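PDB 2OZ8: Mll7089 protein from Mesorhizobium loti, which is of unknown function but belongs to the mandelate racemase family of the enolase superfamily and probably binds magnesium, perhaps acting as a hydro-lyase. Local coordinates for residues 10-15 with 30-35; 48-53 with 103-108; 61-66 with 98-103; 249-254 with 271-276. One frame throughout, in Å; residues are numbered along the deposited sequence. Where two conformers were deposited one is given.

Contact 1: residues 10-15 with 30-35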
loop_
_atom_site.group_PDB
_atom_site.type_symbol
_atom_site.label_atom_id
_atom_site.label_comp_id
_atom_site.label_asym_id
_atom_site.label_seq_id
_atom_site.Cartn_x
_atom_site.Cartn_y
_atom_site.Cartn_z
ATOM N N ILE A 10 -48.533 10.885 14.482
ATOM C CA ILE A 10 -47.524 11.939 14.416
ATOM C C ILE A 10 -47.968 13.221 15.124
ATOM O O ILE A 10 -48.992 13.829 14.776
ATOM C CB ILE A 10 -47.117 12.283 12.973
ATOM C CG1 ILE A 10 -46.748 11.018 12.154
ATOM C CG2 ILE A 10 -45.967 13.359 12.959
ATOM C CD1 ILE A 10 -45.368 10.465 12.391
ATOM N N THR A 11 -47.196 13.664 16.104
ATOM C CA THR A 11 -47.512 14.928 16.735
ATOM C C THR A 11 -46.414 15.937 16.488
ATOM O O THR A 11 -45.284 15.746 16.950
ATOM C CB THR A 11 -47.758 14.776 18.243
ATOM O OG1 THR A 11 -48.653 13.686 18.464
ATOM C CG2 THR A 11 -48.390 16.003 18.774
ATOM N N ARG A 12 -46.763 17.018 15.792
ATOM C CA ARG A 12 -45.806 18.035 15.411
ATOM C C ARG A 12 -45.622 19.123 16.481
ATOM O O ARG A 12 -46.602 19.638 17.002
ATOM C CB ARG A 12 -46.240 18.630 14.094
ATOM C CG ARG A 12 -45.228 19.480 13.424
ATOM C CD ARG A 12 -45.874 20.315 12.357
ATOM N NE ARG A 12 -44.916 21.207 11.703
ATOM C CZ ARG A 12 -44.517 22.378 12.191
ATOM N NH1 ARG A 12 -44.993 22.821 13.356
ATOM N NH2 ARG A 12 -43.665 23.123 11.500
ATOM N N PHE A 13 -44.367 19.461 16.787
ATOM C CA PHE A 13 -43.975 20.571 17.666
ATOM C C PHE A 13 -43.052 21.594 16.929
ATOM O O PHE A 13 -42.246 21.250 16.033
ATOM C CB PHE A 13 -43.276 20.037 18.920
ATOM C CG PHE A 13 -44.111 19.028 19.714
ATOM C CD1 PHE A 13 -45.062 19.453 20.633
ATOM C CD2 PHE A 13 -43.961 17.667 19.513
ATOM C CE1 PHE A 13 -45.849 18.544 21.338
ATOM C CE2 PHE A 13 -44.733 16.751 20.214
ATOM C CZ PHE A 13 -45.680 17.195 21.126
ATOM N N GLN A 14 -43.172 22.860 17.282
ATOM C CA GLN A 14 -42.319 23.883 16.689
ATOM C C GLN A 14 -42.317 25.005 17.737
ATOM O O GLN A 14 -43.319 25.687 17.903
ATOM C CB GLN A 14 -42.849 24.371 15.342
ATOM C CG GLN A 14 -41.977 25.488 14.687
ATOM C CD GLN A 14 -42.583 26.101 13.396
ATOM O OE1 GLN A 14 -43.605 25.657 12.874
ATOM N NE2 GLN A 14 -41.952 27.126 12.906
ATOM N N PHE A 15 -41.209 25.154 18.459
ATOM C CA PHE A 15 -41.127 26.100 19.568
ATOM C C PHE A 15 -39.780 26.800 19.704
ATOM O O PHE A 15 -38.774 26.296 19.235
ATOM C CB PHE A 15 -41.500 25.421 20.873
ATOM C CG PHE A 15 -40.679 24.176 21.209
ATOM C CD1 PHE A 15 -39.594 24.251 22.111
ATOM C CD2 PHE A 15 -41.035 22.911 20.699
ATOM C CE1 PHE A 15 -38.887 23.082 22.535
ATOM C CE2 PHE A 15 -40.321 21.735 21.064
ATOM C CZ PHE A 15 -39.237 21.833 21.998
ATOM N N ASP A 30 -34.757 27.888 17.608
ATOM C CA ASP A 30 -36.039 27.159 17.663
ATOM C C ASP A 30 -35.787 25.653 17.572
ATOM O O ASP A 30 -34.689 25.222 17.333
ATOM C CB ASP A 30 -36.973 27.599 16.529
ATOM C CG ASP A 30 -36.355 27.371 15.135
ATOM O OD1 ASP A 30 -35.302 26.705 15.047
ATOM O OD2 ASP A 30 -36.887 27.870 14.123
ATOM N N VAL A 31 -36.833 24.873 17.793
ATOM C CA VAL A 31 -36.785 23.435 17.788
ATOM C C VAL A 31 -37.911 22.974 16.884
ATOM O O VAL A 31 -39.038 23.437 17.009
ATOM C CB VAL A 31 -37.046 22.903 19.155
ATOM C CG1 VAL A 31 -36.931 21.389 19.158
ATOM C CG2 VAL A 31 -36.090 23.534 20.156
ATOM N N ASN A 32 -37.606 22.060 15.982
ATOM C CA ASN A 32 -38.589 21.498 15.078
ATOM C C ASN A 32 -38.584 19.994 15.231
ATOM O O ASN A 32 -37.589 19.371 14.916
ATOM C CB ASN A 32 -38.237 21.904 13.669
ATOM C CG ASN A 32 -38.817 23.264 13.304
ATOM O OD1 ASN A 32 -39.971 23.360 12.903
ATOM N ND2 ASN A 32 -38.019 24.302 13.414
ATOM N N VAL A 33 -39.658 19.414 15.781
ATOM C CA VAL A 33 -39.646 18.009 16.201
ATOM C C VAL A 33 -41.059 17.434 16.219
ATOM O O VAL A 33 -42.016 18.123 16.595
ATOM C CB VAL A 33 -38.911 17.806 17.569
ATOM C CG1 VAL A 33 -39.650 18.466 18.748
ATOM C CG2 VAL A 33 -38.665 16.370 17.864
ATOM N N ALA A 34 -41.189 16.184 15.757
ATOM C CA ALA A 34 -42.443 15.476 15.795
ATOM C C ALA A 34 -42.277 14.114 16.492
ATOM O O ALA A 34 -41.294 13.387 16.256
ATOM C CB ALA A 34 -43.014 15.312 14.397
ATOM N N ALA A 35 -43.245 13.784 17.346
ATOM C CA ALA A 35 -43.257 12.502 18.016
ATOM C C ALA A 35 -43.888 11.517 17.071
ATOM O O ALA A 35 -44.862 11.817 16.416
ATOM C CB ALA A 35 -44.021 12.583 19.327
HETATM O O HOH W 1 -47.421 11.326 18.140
HETATM O O HOH W 2 -41.633 21.482 13.421
#
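Phe15 and Val31 face each other in a hydrogen-bonded pair, and the Phe15 ring lies over the Val31 side chain. Val31 CB sits 3.8 Å from the Phe15 ring centroid, close to the ring normal, in a CH-pi contact. The ring is brought there by chi1 of 56°, with CG between the backbone N and the carbonyl carbon. The Val31 methyls CG1 and CG2 reach the CZ and CE1 corners. Phe13 packs differently. Its CB touches Val33 CG1 at 4.0 Å, and Ala35 CB lies at its ring edge.

The backbones run antiparallel. Thr11 with Ala35, Phe13 with Val33 and Phe15 with Val31 each exchange two N-H...O bonds. Phe13 N to Val33 O is the shortest of the six, at 2.7 Å.

Arg12, Gln14, Asn32 and Ala34 point to the other face of the sheet. Here Asn32 OD1 lies 3.4 Å from Gln14 CG. A water donates to Asn32 OD1 (2.6 Å) and to Phe13 O, and it rests over the Arg12 guanidinium face. Leu57 N is a further partner of Asn32 OD1. Gln14 OE1 takes both end nitrogens of Arg12, with NH2 at 2.9 Å and NH1 at 3.2 Å, near the guanidinium plane. Carbonyls of Leu57, Pro58 and Arg360 bind the same guanidinium, and Leu364 O binds Gln14 NE2.

Arg12 is buried, and the oxygens that accept from it probably stabilise its positive charge. The bonds at both ends of the Gln14 amide fix its rotation, and those to Arg360 and Leu364 tie the sheet to the chain near its C terminus.

Contact 2: residues 48-53 with 103-108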
loop_
_atom_site.group_PDB
_atom_site.type_symbol
_atom_site.label_atom_id
_atom_site.label_comp_id
_atom_site.label_asym_id
_atom_site.label_seq_id
_atom_site.Cartn_x
_atom_site.Cartn_y
_atom_site.Cartn_z
ATOM N N GLY A 48 -40.614 7.577 19.189
ATOM C CA GLY A 48 -39.368 8.240 18.827
ATOM C C GLY A 48 -39.613 9.599 18.197
ATOM O O GLY A 48 -40.754 9.958 17.948
ATOM N N PHE A 49 -38.526 10.315 17.897
ATOM C CA PHE A 49 -38.507 11.733 17.530
ATOM C C PHE A 49 -37.908 12.075 16.203
ATOM O O PHE A 49 -36.771 11.698 15.901
ATOM C CB PHE A 49 -37.803 12.525 18.629
ATOM C CG PHE A 49 -38.529 12.436 19.948
ATOM C CD1 PHE A 49 -39.675 13.174 20.167
ATOM C CD2 PHE A 49 -38.113 11.562 20.922
ATOM C CE1 PHE A 49 -40.353 13.056 21.369
ATOM C CE2 PHE A 49 -38.799 11.451 22.138
ATOM C CZ PHE A 49 -39.881 12.172 22.363
ATOM N N ILE A 50 -38.670 12.840 15.422
ATOM C CA ILE A 50 -38.265 13.215 14.084
ATOM C C ILE A 50 -37.844 14.649 14.224
ATOM O O ILE A 50 -38.664 15.518 14.349
ATOM C CB ILE A 50 -39.450 13.061 13.087
ATOM C CG1 ILE A 50 -39.956 11.626 13.063
ATOM C CG2 ILE A 50 -39.087 13.544 11.724
ATOM C CD1 ILE A 50 -41.401 11.500 12.597
ATOM N N GLN A 51 -36.546 14.901 14.256
ATOM C CA GLN A 51 -36.081 16.243 14.453
ATOM C C GLN A 51 -35.481 16.801 13.167
ATOM O O GLN A 51 -34.777 16.112 12.469
ATOM C CB GLN A 51 -35.104 16.286 15.610
ATOM C CG GLN A 51 -34.734 17.732 15.983
ATOM C CD GLN A 51 -33.739 17.829 17.086
ATOM O OE1 GLN A 51 -33.086 16.838 17.439
ATOM N NE2 GLN A 51 -33.591 19.054 17.641
ATOM N N THR A 52 -35.836 18.026 12.802
ATOM C CA THR A 52 -35.096 18.696 11.735
ATOM C C THR A 52 -34.267 19.813 12.318
ATOM O O THR A 52 -34.675 20.497 13.254
ATOM C CB THR A 52 -35.931 19.202 10.541
ATOM O OG1 THR A 52 -36.927 20.135 10.973
ATOM C CG2 THR A 52 -36.567 18.043 9.745
ATOM N N LEU A 53 -33.067 19.947 11.770
ATOM C CA LEU A 53 -32.057 20.811 12.362
ATOM C C LEU A 53 -31.922 22.167 11.684
ATOM O O LEU A 53 -31.641 23.142 12.356
ATOM C CB LEU A 53 -30.709 20.081 12.469
ATOM C CG LEU A 53 -30.668 18.817 13.360
ATOM C CD1 LEU A 53 -29.292 18.136 13.241
ATOM C CD2 LEU A 53 -31.019 19.099 14.856
ATOM N N HIS A 103 -35.388 7.790 9.728
ATOM C CA HIS A 103 -34.540 6.655 10.034
ATOM C C HIS A 103 -34.317 6.477 11.568
ATOM O O HIS A 103 -34.663 5.425 12.104
ATOM C CB HIS A 103 -33.242 6.753 9.202
ATOM C CG HIS A 103 -32.293 5.639 9.419
ATOM N ND1 HIS A 103 -32.496 4.382 8.893
ATOM C CD2 HIS A 103 -31.122 5.582 10.099
ATOM C CE1 HIS A 103 -31.489 3.594 9.233
ATOM N NE2 HIS A 103 -30.644 4.295 9.974
ATOM N N GLU A 104 -33.817 7.513 12.252
ATOM C CA GLU A 104 -33.572 7.439 13.691
ATOM C C GLU A 104 -34.844 7.156 14.528
ATOM O O GLU A 104 -34.855 6.228 15.328
ATOM C CB GLU A 104 -32.851 8.710 14.180
ATOM C CG GLU A 104 -32.668 8.828 15.701
ATOM C CD GLU A 104 -31.619 9.895 16.107
ATOM O OE1 GLU A 104 -31.042 10.592 15.212
ATOM O OE2 GLU A 104 -31.364 10.033 17.346
ATOM N N ALA A 105 -35.894 7.953 14.314
ATOM C CA ALA A 105 -37.190 7.876 15.029
ATOM C C ALA A 105 -37.807 6.485 14.953
ATOM O O ALA A 105 -38.285 5.922 15.961
ATOM C CB ALA A 105 -38.183 8.930 14.446
ATOM N N VAL A 106 -37.791 5.930 13.754
ATOM C CA VAL A 106 -38.288 4.578 13.556
ATOM C C VAL A 106 -37.527 3.600 14.414
ATOM O O VAL A 106 -38.156 2.774 15.059
ATOM C CB VAL A 106 -38.296 4.133 12.054
ATOM C CG1 VAL A 106 -38.825 2.713 11.907
ATOM C CG2 VAL A 106 -39.169 5.052 11.243
ATOM N N GLN A 107 -36.200 3.687 14.455
ATOM C CA GLN A 107 -35.397 2.700 15.222
ATOM C C GLN A 107 -35.629 2.851 16.734
ATOM O O GLN A 107 -35.731 1.871 17.454
ATOM C CB GLN A 107 -33.884 2.772 14.884
ATOM C CG GLN A 107 -33.487 2.316 13.428
ATOM C CD GLN A 107 -31.929 2.244 13.153
ATOM O OE1 GLN A 107 -31.090 2.519 14.018
ATOM N NE2 GLN A 107 -31.571 1.848 11.952
ATOM N N VAL A 108 -35.712 4.080 17.196
ATOM C CA VAL A 108 -36.019 4.364 18.582
ATOM C C VAL A 108 -37.428 3.886 18.983
ATOM O O VAL A 108 -37.585 3.228 20.003
ATOM C CB VAL A 108 -35.848 5.885 18.891
ATOM C CG1 VAL A 108 -36.188 6.190 20.341
ATOM C CG2 VAL A 108 -34.455 6.298 18.573
#
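Gly48 packs against the first turns of helix 103-118, with its CA 3.8 Å from Ala105 O and 4.1 Å from Val108 CG1. With no side chain on the strand here, the two backbones come close, and the CA atoms of Gly48 and Ala105 are 4.4 Å apart. Phe49 follows. It meets the helix through its backbone, with Phe49 O 3.4 Å from Ala105 CB. Its ring turns to another neighbour, Phe299. Ile50 then brings CG1 to 3.5 Å from the same Ala105 methyl. Its chi1 of -59° sets CG1 beside the backbone N, on the side of the helix. Ala105 CB rests on both Phe49 O and Ile50 CG1, which meet it from the strand side. Past Ile50 the strand runs on beyond the start of the helix.

The strand and helix axes pass 6.3 Å apart and run antiparallel, at 174°. The contact is purely van der Waals. The strand keeps its backbone bonds for strand 27-40, where Gly48, Ile50 and Thr52 pair with Leu36, Ala34 and Asn32. Leu36 also touches Ala105. An edge strand laid along a helix by small residues fits the alpha+beta capping domain that precedes the barrel in the enolase superfamily.

Contact 3: residues 61-66 with 98-103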
loop_
_atom_site.group_PDB
_atom_site.type_symbol
_atom_site.label_atom_id
_atom_site.label_comp_id
_atom_site.label_asym_id
_atom_site.label_seq_id
_atom_site.Cartn_x
_atom_site.Cartn_y
_atom_site.Cartn_z
ATOM N N GLN A 61 -49.865 17.061 8.779
ATOM C CA GLN A 61 -50.500 16.288 7.732
ATOM C C GLN A 61 -49.509 15.860 6.614
ATOM O O GLN A 61 -49.630 14.765 6.050
ATOM C CB GLN A 61 -51.719 17.063 7.158
ATOM C CG GLN A 61 -52.677 16.226 6.261
ATOM C CD GLN A 61 -53.774 17.068 5.543
ATOM O OE1 GLN A 61 -54.741 17.553 6.156
ATOM N NE2 GLN A 61 -53.639 17.195 4.235
ATOM N N GLU A 62 -48.567 16.743 6.271
ATOM C CA GLU A 62 -47.563 16.421 5.287
ATOM C C GLU A 62 -46.673 15.262 5.849
ATOM O O GLU A 62 -46.438 14.273 5.153
ATOM C CB GLU A 62 -46.781 17.681 4.895
ATOM C CG GLU A 62 -45.851 17.579 3.672
ATOM C CD GLU A 62 -46.455 16.869 2.406
ATOM O OE1 GLU A 62 -47.712 16.836 2.168
ATOM O OE2 GLU A 62 -45.631 16.324 1.640
ATOM N N ILE A 63 -46.263 15.364 7.118
ATOM C CA ILE A 63 -45.494 14.326 7.801
ATOM C C ILE A 63 -46.228 12.955 7.785
ATOM O O ILE A 63 -45.635 11.905 7.454
ATOM C CB ILE A 63 -45.177 14.744 9.254
ATOM C CG1 ILE A 63 -44.450 16.099 9.296
ATOM C CG2 ILE A 63 -44.313 13.696 9.936
ATOM C CD1 ILE A 63 -44.180 16.673 10.705
ATOM N N GLU A 64 -47.515 12.973 8.131
ATOM C CA GLU A 64 -48.334 11.777 8.140
ATOM C C GLU A 64 -48.456 11.132 6.746
ATOM O O GLU A 64 -48.413 9.916 6.625
ATOM C CB GLU A 64 -49.713 12.049 8.764
ATOM C CG GLU A 64 -49.691 12.028 10.267
ATOM C CD GLU A 64 -51.004 12.476 10.981
ATOM O OE1 GLU A 64 -51.855 13.190 10.389
ATOM O OE2 GLU A 64 -51.161 12.077 12.182
ATOM N N SER A 65 -48.594 11.934 5.701
ATOM C CA SER A 65 -48.759 11.395 4.365
ATOM C C SER A 65 -47.475 10.789 3.813
ATOM O O SER A 65 -47.505 9.782 3.133
ATOM C CB SER A 65 -49.304 12.467 3.436
ATOM O OG SER A 65 -50.634 12.805 3.871
ATOM N N VAL A 66 -46.345 11.393 4.122
ATOM C CA VAL A 66 -45.065 10.889 3.670
ATOM C C VAL A 66 -44.733 9.606 4.442
ATOM O O VAL A 66 -44.406 8.588 3.849
ATOM C CB VAL A 66 -43.992 11.974 3.814
ATOM C CG1 VAL A 66 -42.625 11.441 3.497
ATOM C CG2 VAL A 66 -44.342 13.160 2.889
ATOM N N TYR A 98 -35.449 8.785 2.210
ATOM C CA TYR A 98 -36.738 9.297 2.676
ATOM C C TYR A 98 -36.866 10.802 2.460
ATOM O O TYR A 98 -35.869 11.534 2.465
ATOM C CB TYR A 98 -36.970 8.969 4.152
ATOM C CG TYR A 98 -37.262 7.504 4.473
ATOM C CD1 TYR A 98 -38.042 6.714 3.632
ATOM C CD2 TYR A 98 -36.782 6.921 5.667
ATOM C CE1 TYR A 98 -38.305 5.367 3.940
ATOM C CE2 TYR A 98 -37.060 5.577 5.994
ATOM C CZ TYR A 98 -37.816 4.813 5.121
ATOM O OH TYR A 98 -38.091 3.501 5.446
ATOM N N SER A 99 -38.105 11.262 2.274
ATOM C CA SER A 99 -38.333 12.678 2.059
ATOM C C SER A 99 -38.145 13.540 3.322
ATOM O O SER A 99 -38.011 14.773 3.216
ATOM C CB SER A 99 -39.724 12.922 1.494
ATOM O OG SER A 99 -39.905 14.328 1.447
ATOM N N LEU A 100 -38.175 12.882 4.493
ATOM C CA LEU A 100 -38.052 13.504 5.803
ATOM C C LEU A 100 -37.176 12.586 6.629
ATOM O O LEU A 100 -37.130 11.393 6.358
ATOM C CB LEU A 100 -39.440 13.632 6.453
ATOM C CG LEU A 100 -40.354 14.783 5.975
ATOM C CD1 LEU A 100 -41.815 14.506 6.275
ATOM C CD2 LEU A 100 -39.934 16.094 6.612
ATOM N N PRO A 101 -36.472 13.120 7.644
ATOM C CA PRO A 101 -35.611 12.225 8.429
ATOM C C PRO A 101 -36.343 11.268 9.439
ATOM O O PRO A 101 -36.438 11.574 10.646
ATOM C CB PRO A 101 -34.677 13.197 9.151
ATOM C CG PRO A 101 -35.480 14.466 9.320
ATOM C CD PRO A 101 -36.396 14.518 8.115
ATOM N N PHE A 102 -36.781 10.108 8.938
ATOM C CA PHE A 102 -37.474 9.075 9.722
ATOM C C PHE A 102 -36.580 7.924 10.285
ATOM O O PHE A 102 -36.976 7.155 11.191
ATOM C CB PHE A 102 -38.550 8.411 8.838
ATOM C CG PHE A 102 -39.651 9.340 8.386
ATOM C CD1 PHE A 102 -40.354 10.122 9.295
ATOM C CD2 PHE A 102 -40.027 9.388 7.048
ATOM C CE1 PHE A 102 -41.397 10.923 8.883
ATOM C CE2 PHE A 102 -41.075 10.184 6.630
ATOM C CZ PHE A 102 -41.750 10.963 7.540
ATOM N N HIS A 103 -35.388 7.790 9.728
ATOM C CA HIS A 103 -34.540 6.655 10.034
ATOM C C HIS A 103 -34.317 6.477 11.568
ATOM O O HIS A 103 -34.663 5.425 12.104
ATOM C CB HIS A 103 -33.242 6.753 9.202
ATOM C CG HIS A 103 -32.293 5.639 9.419
ATOM N ND1 HIS A 103 -32.496 4.382 8.893
ATOM C CD2 HIS A 103 -31.122 5.582 10.099
ATOM C CE1 HIS A 103 -31.489 3.594 9.233
ATOM N NE2 HIS A 103 -30.644 4.295 9.974
#
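Leu100 and Phe102 reach from a loop to Ile63 and Val66 on one side of helix 60-70. The contact lies in the N-terminal capping domain of this enolase-superfamily fold, between a helix and the loop that leads into the next one, helix 103-118. The loop follows a disordered segment, residues 92-97.

Leu100 points its CD1 between two residues one helical turn apart. CD1 lies 4.0 Å from Ile63 CA and 4.1 Å from Val66 CB. Phe102 comes in beside it with its ring end first. Its CE1 touches Ile63 CG2 at 4.2 Å, and the two side chains meet at a slant. Within the loop, Leu100 CB lies 3.7 Å above the Phe102 ring plane, offset toward the rim. Pro101, between them, is the centre of an inverse gamma turn, and both side chains face the helix. Phe67 adds an edge-to-face contact to Phe102, and Ile63 also packs on strand 5-17.

Glu62 of the same helix makes a salt bridge to Arg363 of the second subunit.

With Val66 CG1 anti to the backbone N (chi1 174°), this methyl meets the loop. The Val66 and Phe102 side chains cross at about a right angle. The one methyl serves two partners. It touches Ser99 CB at 3.8 Å, and it meets the Phe102 ring at its edge, nearly in the ring plane, with CG1 3.7 Å from CE2.

Contact 4: residues 249-254 with 271-276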
loop_
_atom_site.group_PDB
_atom_site.type_symbol
_atom_site.label_atom_id
_atom_site.label_comp_id
_atom_site.label_asym_id
_atom_site.label_seq_id
_atom_site.Cartn_x
_atom_site.Cartn_y
_atom_site.Cartn_z
ATOM N N SER A 249 -14.191 11.495 16.114
ATOM C CA SER A 249 -14.634 11.721 14.734
ATOM C C SER A 249 -15.869 10.934 14.387
ATOM O O SER A 249 -16.118 9.895 14.950
ATOM C CB SER A 249 -13.549 11.321 13.733
ATOM O OG SER A 249 -13.629 12.173 12.602
ATOM N N GLY A 250 -16.642 11.452 13.456
ATOM C CA GLY A 250 -17.719 10.701 12.803
ATOM C C GLY A 250 -19.017 11.460 12.590
ATOM O O GLY A 250 -19.999 10.864 12.123
ATOM N N GLU A 251 -19.043 12.749 12.961
ATOM C CA GLU A 251 -20.243 13.594 12.780
ATOM C C GLU A 251 -20.576 13.672 11.295
ATOM O O GLU A 251 -19.673 13.721 10.451
ATOM C CB GLU A 251 -20.056 15.025 13.362
ATOM C CG GLU A 251 -21.339 15.905 13.498
ATOM C CD GLU A 251 -22.157 15.652 14.800
ATOM O OE1 GLU A 251 -22.344 14.466 15.121
ATOM O OE2 GLU A 251 -22.613 16.623 15.496
ATOM N N TYR A 252 -21.868 13.664 10.996
ATOM C CA TYR A 252 -22.379 13.888 9.642
ATOM C C TYR A 252 -22.222 12.648 8.768
ATOM O O TYR A 252 -22.476 12.694 7.558
ATOM C CB TYR A 252 -21.751 15.144 8.986
ATOM C CG TYR A 252 -21.852 16.378 9.865
ATOM C CD1 TYR A 252 -20.703 17.039 10.334
ATOM C CD2 TYR A 252 -23.112 16.865 10.264
ATOM C CE1 TYR A 252 -20.807 18.165 11.165
ATOM C CE2 TYR A 252 -23.226 17.981 11.081
ATOM C CZ TYR A 252 -22.079 18.625 11.533
ATOM O OH TYR A 252 -22.237 19.719 12.358
ATOM N N LEU A 253 -21.810 11.541 9.385
ATOM C CA LEU A 253 -21.613 10.307 8.650
ATOM C C LEU A 253 -22.750 9.359 8.974
ATOM O O LEU A 253 -23.201 9.292 10.125
ATOM C CB LEU A 253 -20.287 9.638 9.032
ATOM C CG LEU A 253 -18.882 10.204 8.780
ATOM C CD1 LEU A 253 -17.823 9.187 9.262
ATOM C CD2 LEU A 253 -18.672 10.544 7.328
ATOM N N ASP A 254 -23.198 8.604 7.972
ATOM C CA ASP A 254 -24.112 7.504 8.233
ATOM C C ASP A 254 -23.348 6.208 8.630
ATOM O O ASP A 254 -22.121 6.219 8.803
ATOM C CB ASP A 254 -25.069 7.297 7.040
ATOM C CG ASP A 254 -24.348 6.969 5.737
ATOM O OD1 ASP A 254 -23.144 6.676 5.726
ATOM O OD2 ASP A 254 -25.019 6.988 4.684
ATOM N N ASN A 271 -17.761 9.058 17.345
ATOM C CA ASN A 271 -19.010 9.615 17.937
ATOM C C ASN A 271 -20.230 9.093 17.185
ATOM O O ASN A 271 -20.204 8.940 15.978
ATOM C CB ASN A 271 -19.039 11.149 17.949
ATOM C CG ASN A 271 -20.104 11.739 18.918
ATOM O OD1 ASN A 271 -21.076 12.401 18.467
ATOM N ND2 ASN A 271 -19.903 11.559 20.242
ATOM N N VAL A 272 -21.288 8.804 17.912
ATOM C CA VAL A 272 -22.517 8.341 17.284
ATOM C C VAL A 272 -23.688 9.010 17.955
ATOM O O VAL A 272 -23.518 9.637 18.980
ATOM C CB VAL A 272 -22.719 6.779 17.354
ATOM C CG1 VAL A 272 -21.533 6.049 16.773
ATOM C CG2 VAL A 272 -22.988 6.333 18.792
ATOM N N HIS A 273 -24.869 8.821 17.396
ATOM C CA HIS A 273 -26.110 9.359 17.965
ATOM C C HIS A 273 -27.076 8.257 18.333
ATOM O O HIS A 273 -26.657 7.288 18.903
ATOM C CB HIS A 273 -26.706 10.445 17.049
ATOM C CG HIS A 273 -25.930 11.720 17.116
ATOM N ND1 HIS A 273 -26.167 12.687 18.073
ATOM C CD2 HIS A 273 -24.859 12.154 16.404
ATOM C CE1 HIS A 273 -25.300 13.671 17.926
ATOM N NE2 HIS A 273 -24.504 13.381 16.914
ATOM N N GLY A 274 -28.361 8.394 18.017
ATOM C CA GLY A 274 -29.401 7.521 18.551
ATOM C C GLY A 274 -30.061 6.546 17.595
ATOM O O GLY A 274 -31.125 6.040 17.914
ATOM N N GLN A 275 -29.435 6.248 16.440
ATOM C CA GLN A 275 -29.981 5.247 15.566
ATOM C C GLN A 275 -29.763 3.905 16.213
ATOM O O GLN A 275 -28.773 3.229 15.942
ATOM C CB GLN A 275 -29.332 5.288 14.189
ATOM C CG GLN A 275 -29.525 6.591 13.461
ATOM C CD GLN A 275 -28.548 7.664 13.923
ATOM O OE1 GLN A 275 -27.725 7.446 14.850
ATOM N NE2 GLN A 275 -28.647 8.839 13.305
ATOM N N VAL A 276 -30.692 3.492 17.050
ATOM C CA VAL A 276 -30.444 2.335 17.920
ATOM C C VAL A 276 -29.834 1.148 17.227
ATOM O O VAL A 276 -28.824 0.663 17.689
ATOM C CB VAL A 276 -31.675 1.840 18.707
ATOM C CG1 VAL A 276 -31.253 0.686 19.663
ATOM C CG2 VAL A 276 -32.338 2.961 19.417
#
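The His273 ring meets the Glu251 carboxylate edge-on. Glu251 OE1 lies almost in the ring plane and accepts from His273 NE2 at 3.0 Å, with an N-H...O angle of 151°. The bond reaches OE1 on its syn side. Carboxylate and ring planes are turned 31° from each other, so the two groups are neither stacked nor coplanar. At the other nitrogen, His273 ND1 pairs with Asn297 O, and the ring is thus held at both ends. A second flat group lies within the first segment. Glu251 CG sits over the centre of one face of the Tyr252 ring, 3.2 Å above its plane. The Glu251 chain bends at chi2 (84°), which carries the carboxylate to the histidine.

These groups stand at the C-terminal ends of neighbouring parallel strands, 246-249 and 269-272, in the TIM-type barrel. In the enolase superfamily this end of the barrel holds the active site.

In the backbone, the strands are joined by a hydrogen bond from Asn271 N to Ser249 O at 3.0 Å. Gly250, with its positive phi, then begins a type II turn that ends at Leu253. The Glu251 and Tyr252 side chains branch from the two central positions of this turn. Asp225 OD1 binds Glu251 N and so helps to place the turn. Asp254 caps helix 255-263 through a bond from Gly257 N to Asp254 OD1.

How the contacts relate
From the N terminus, contact 1 closes first, joining strand 5-17 to strand 27-40. Strand 45-52 then pairs with strand 27-40 and opens contact 2, which closes a larger loop at helix 103-118. Contact 3 nests inside that loop. Its helix 60-70 packs Ile63 on Ile10 of contact 1, while Phe102 touches Ile50 of contact 2. His103 ends contact 3 and begins the helix of contact 2. These three contacts lie together in what is, by family, the capping domain. Contact 4 comes later, wholly within the barrel, and closes the short loop around helix 255-263. It touches contact 2, where Gln107 meets Gln275 and Val276, so the cap and the barrel join there.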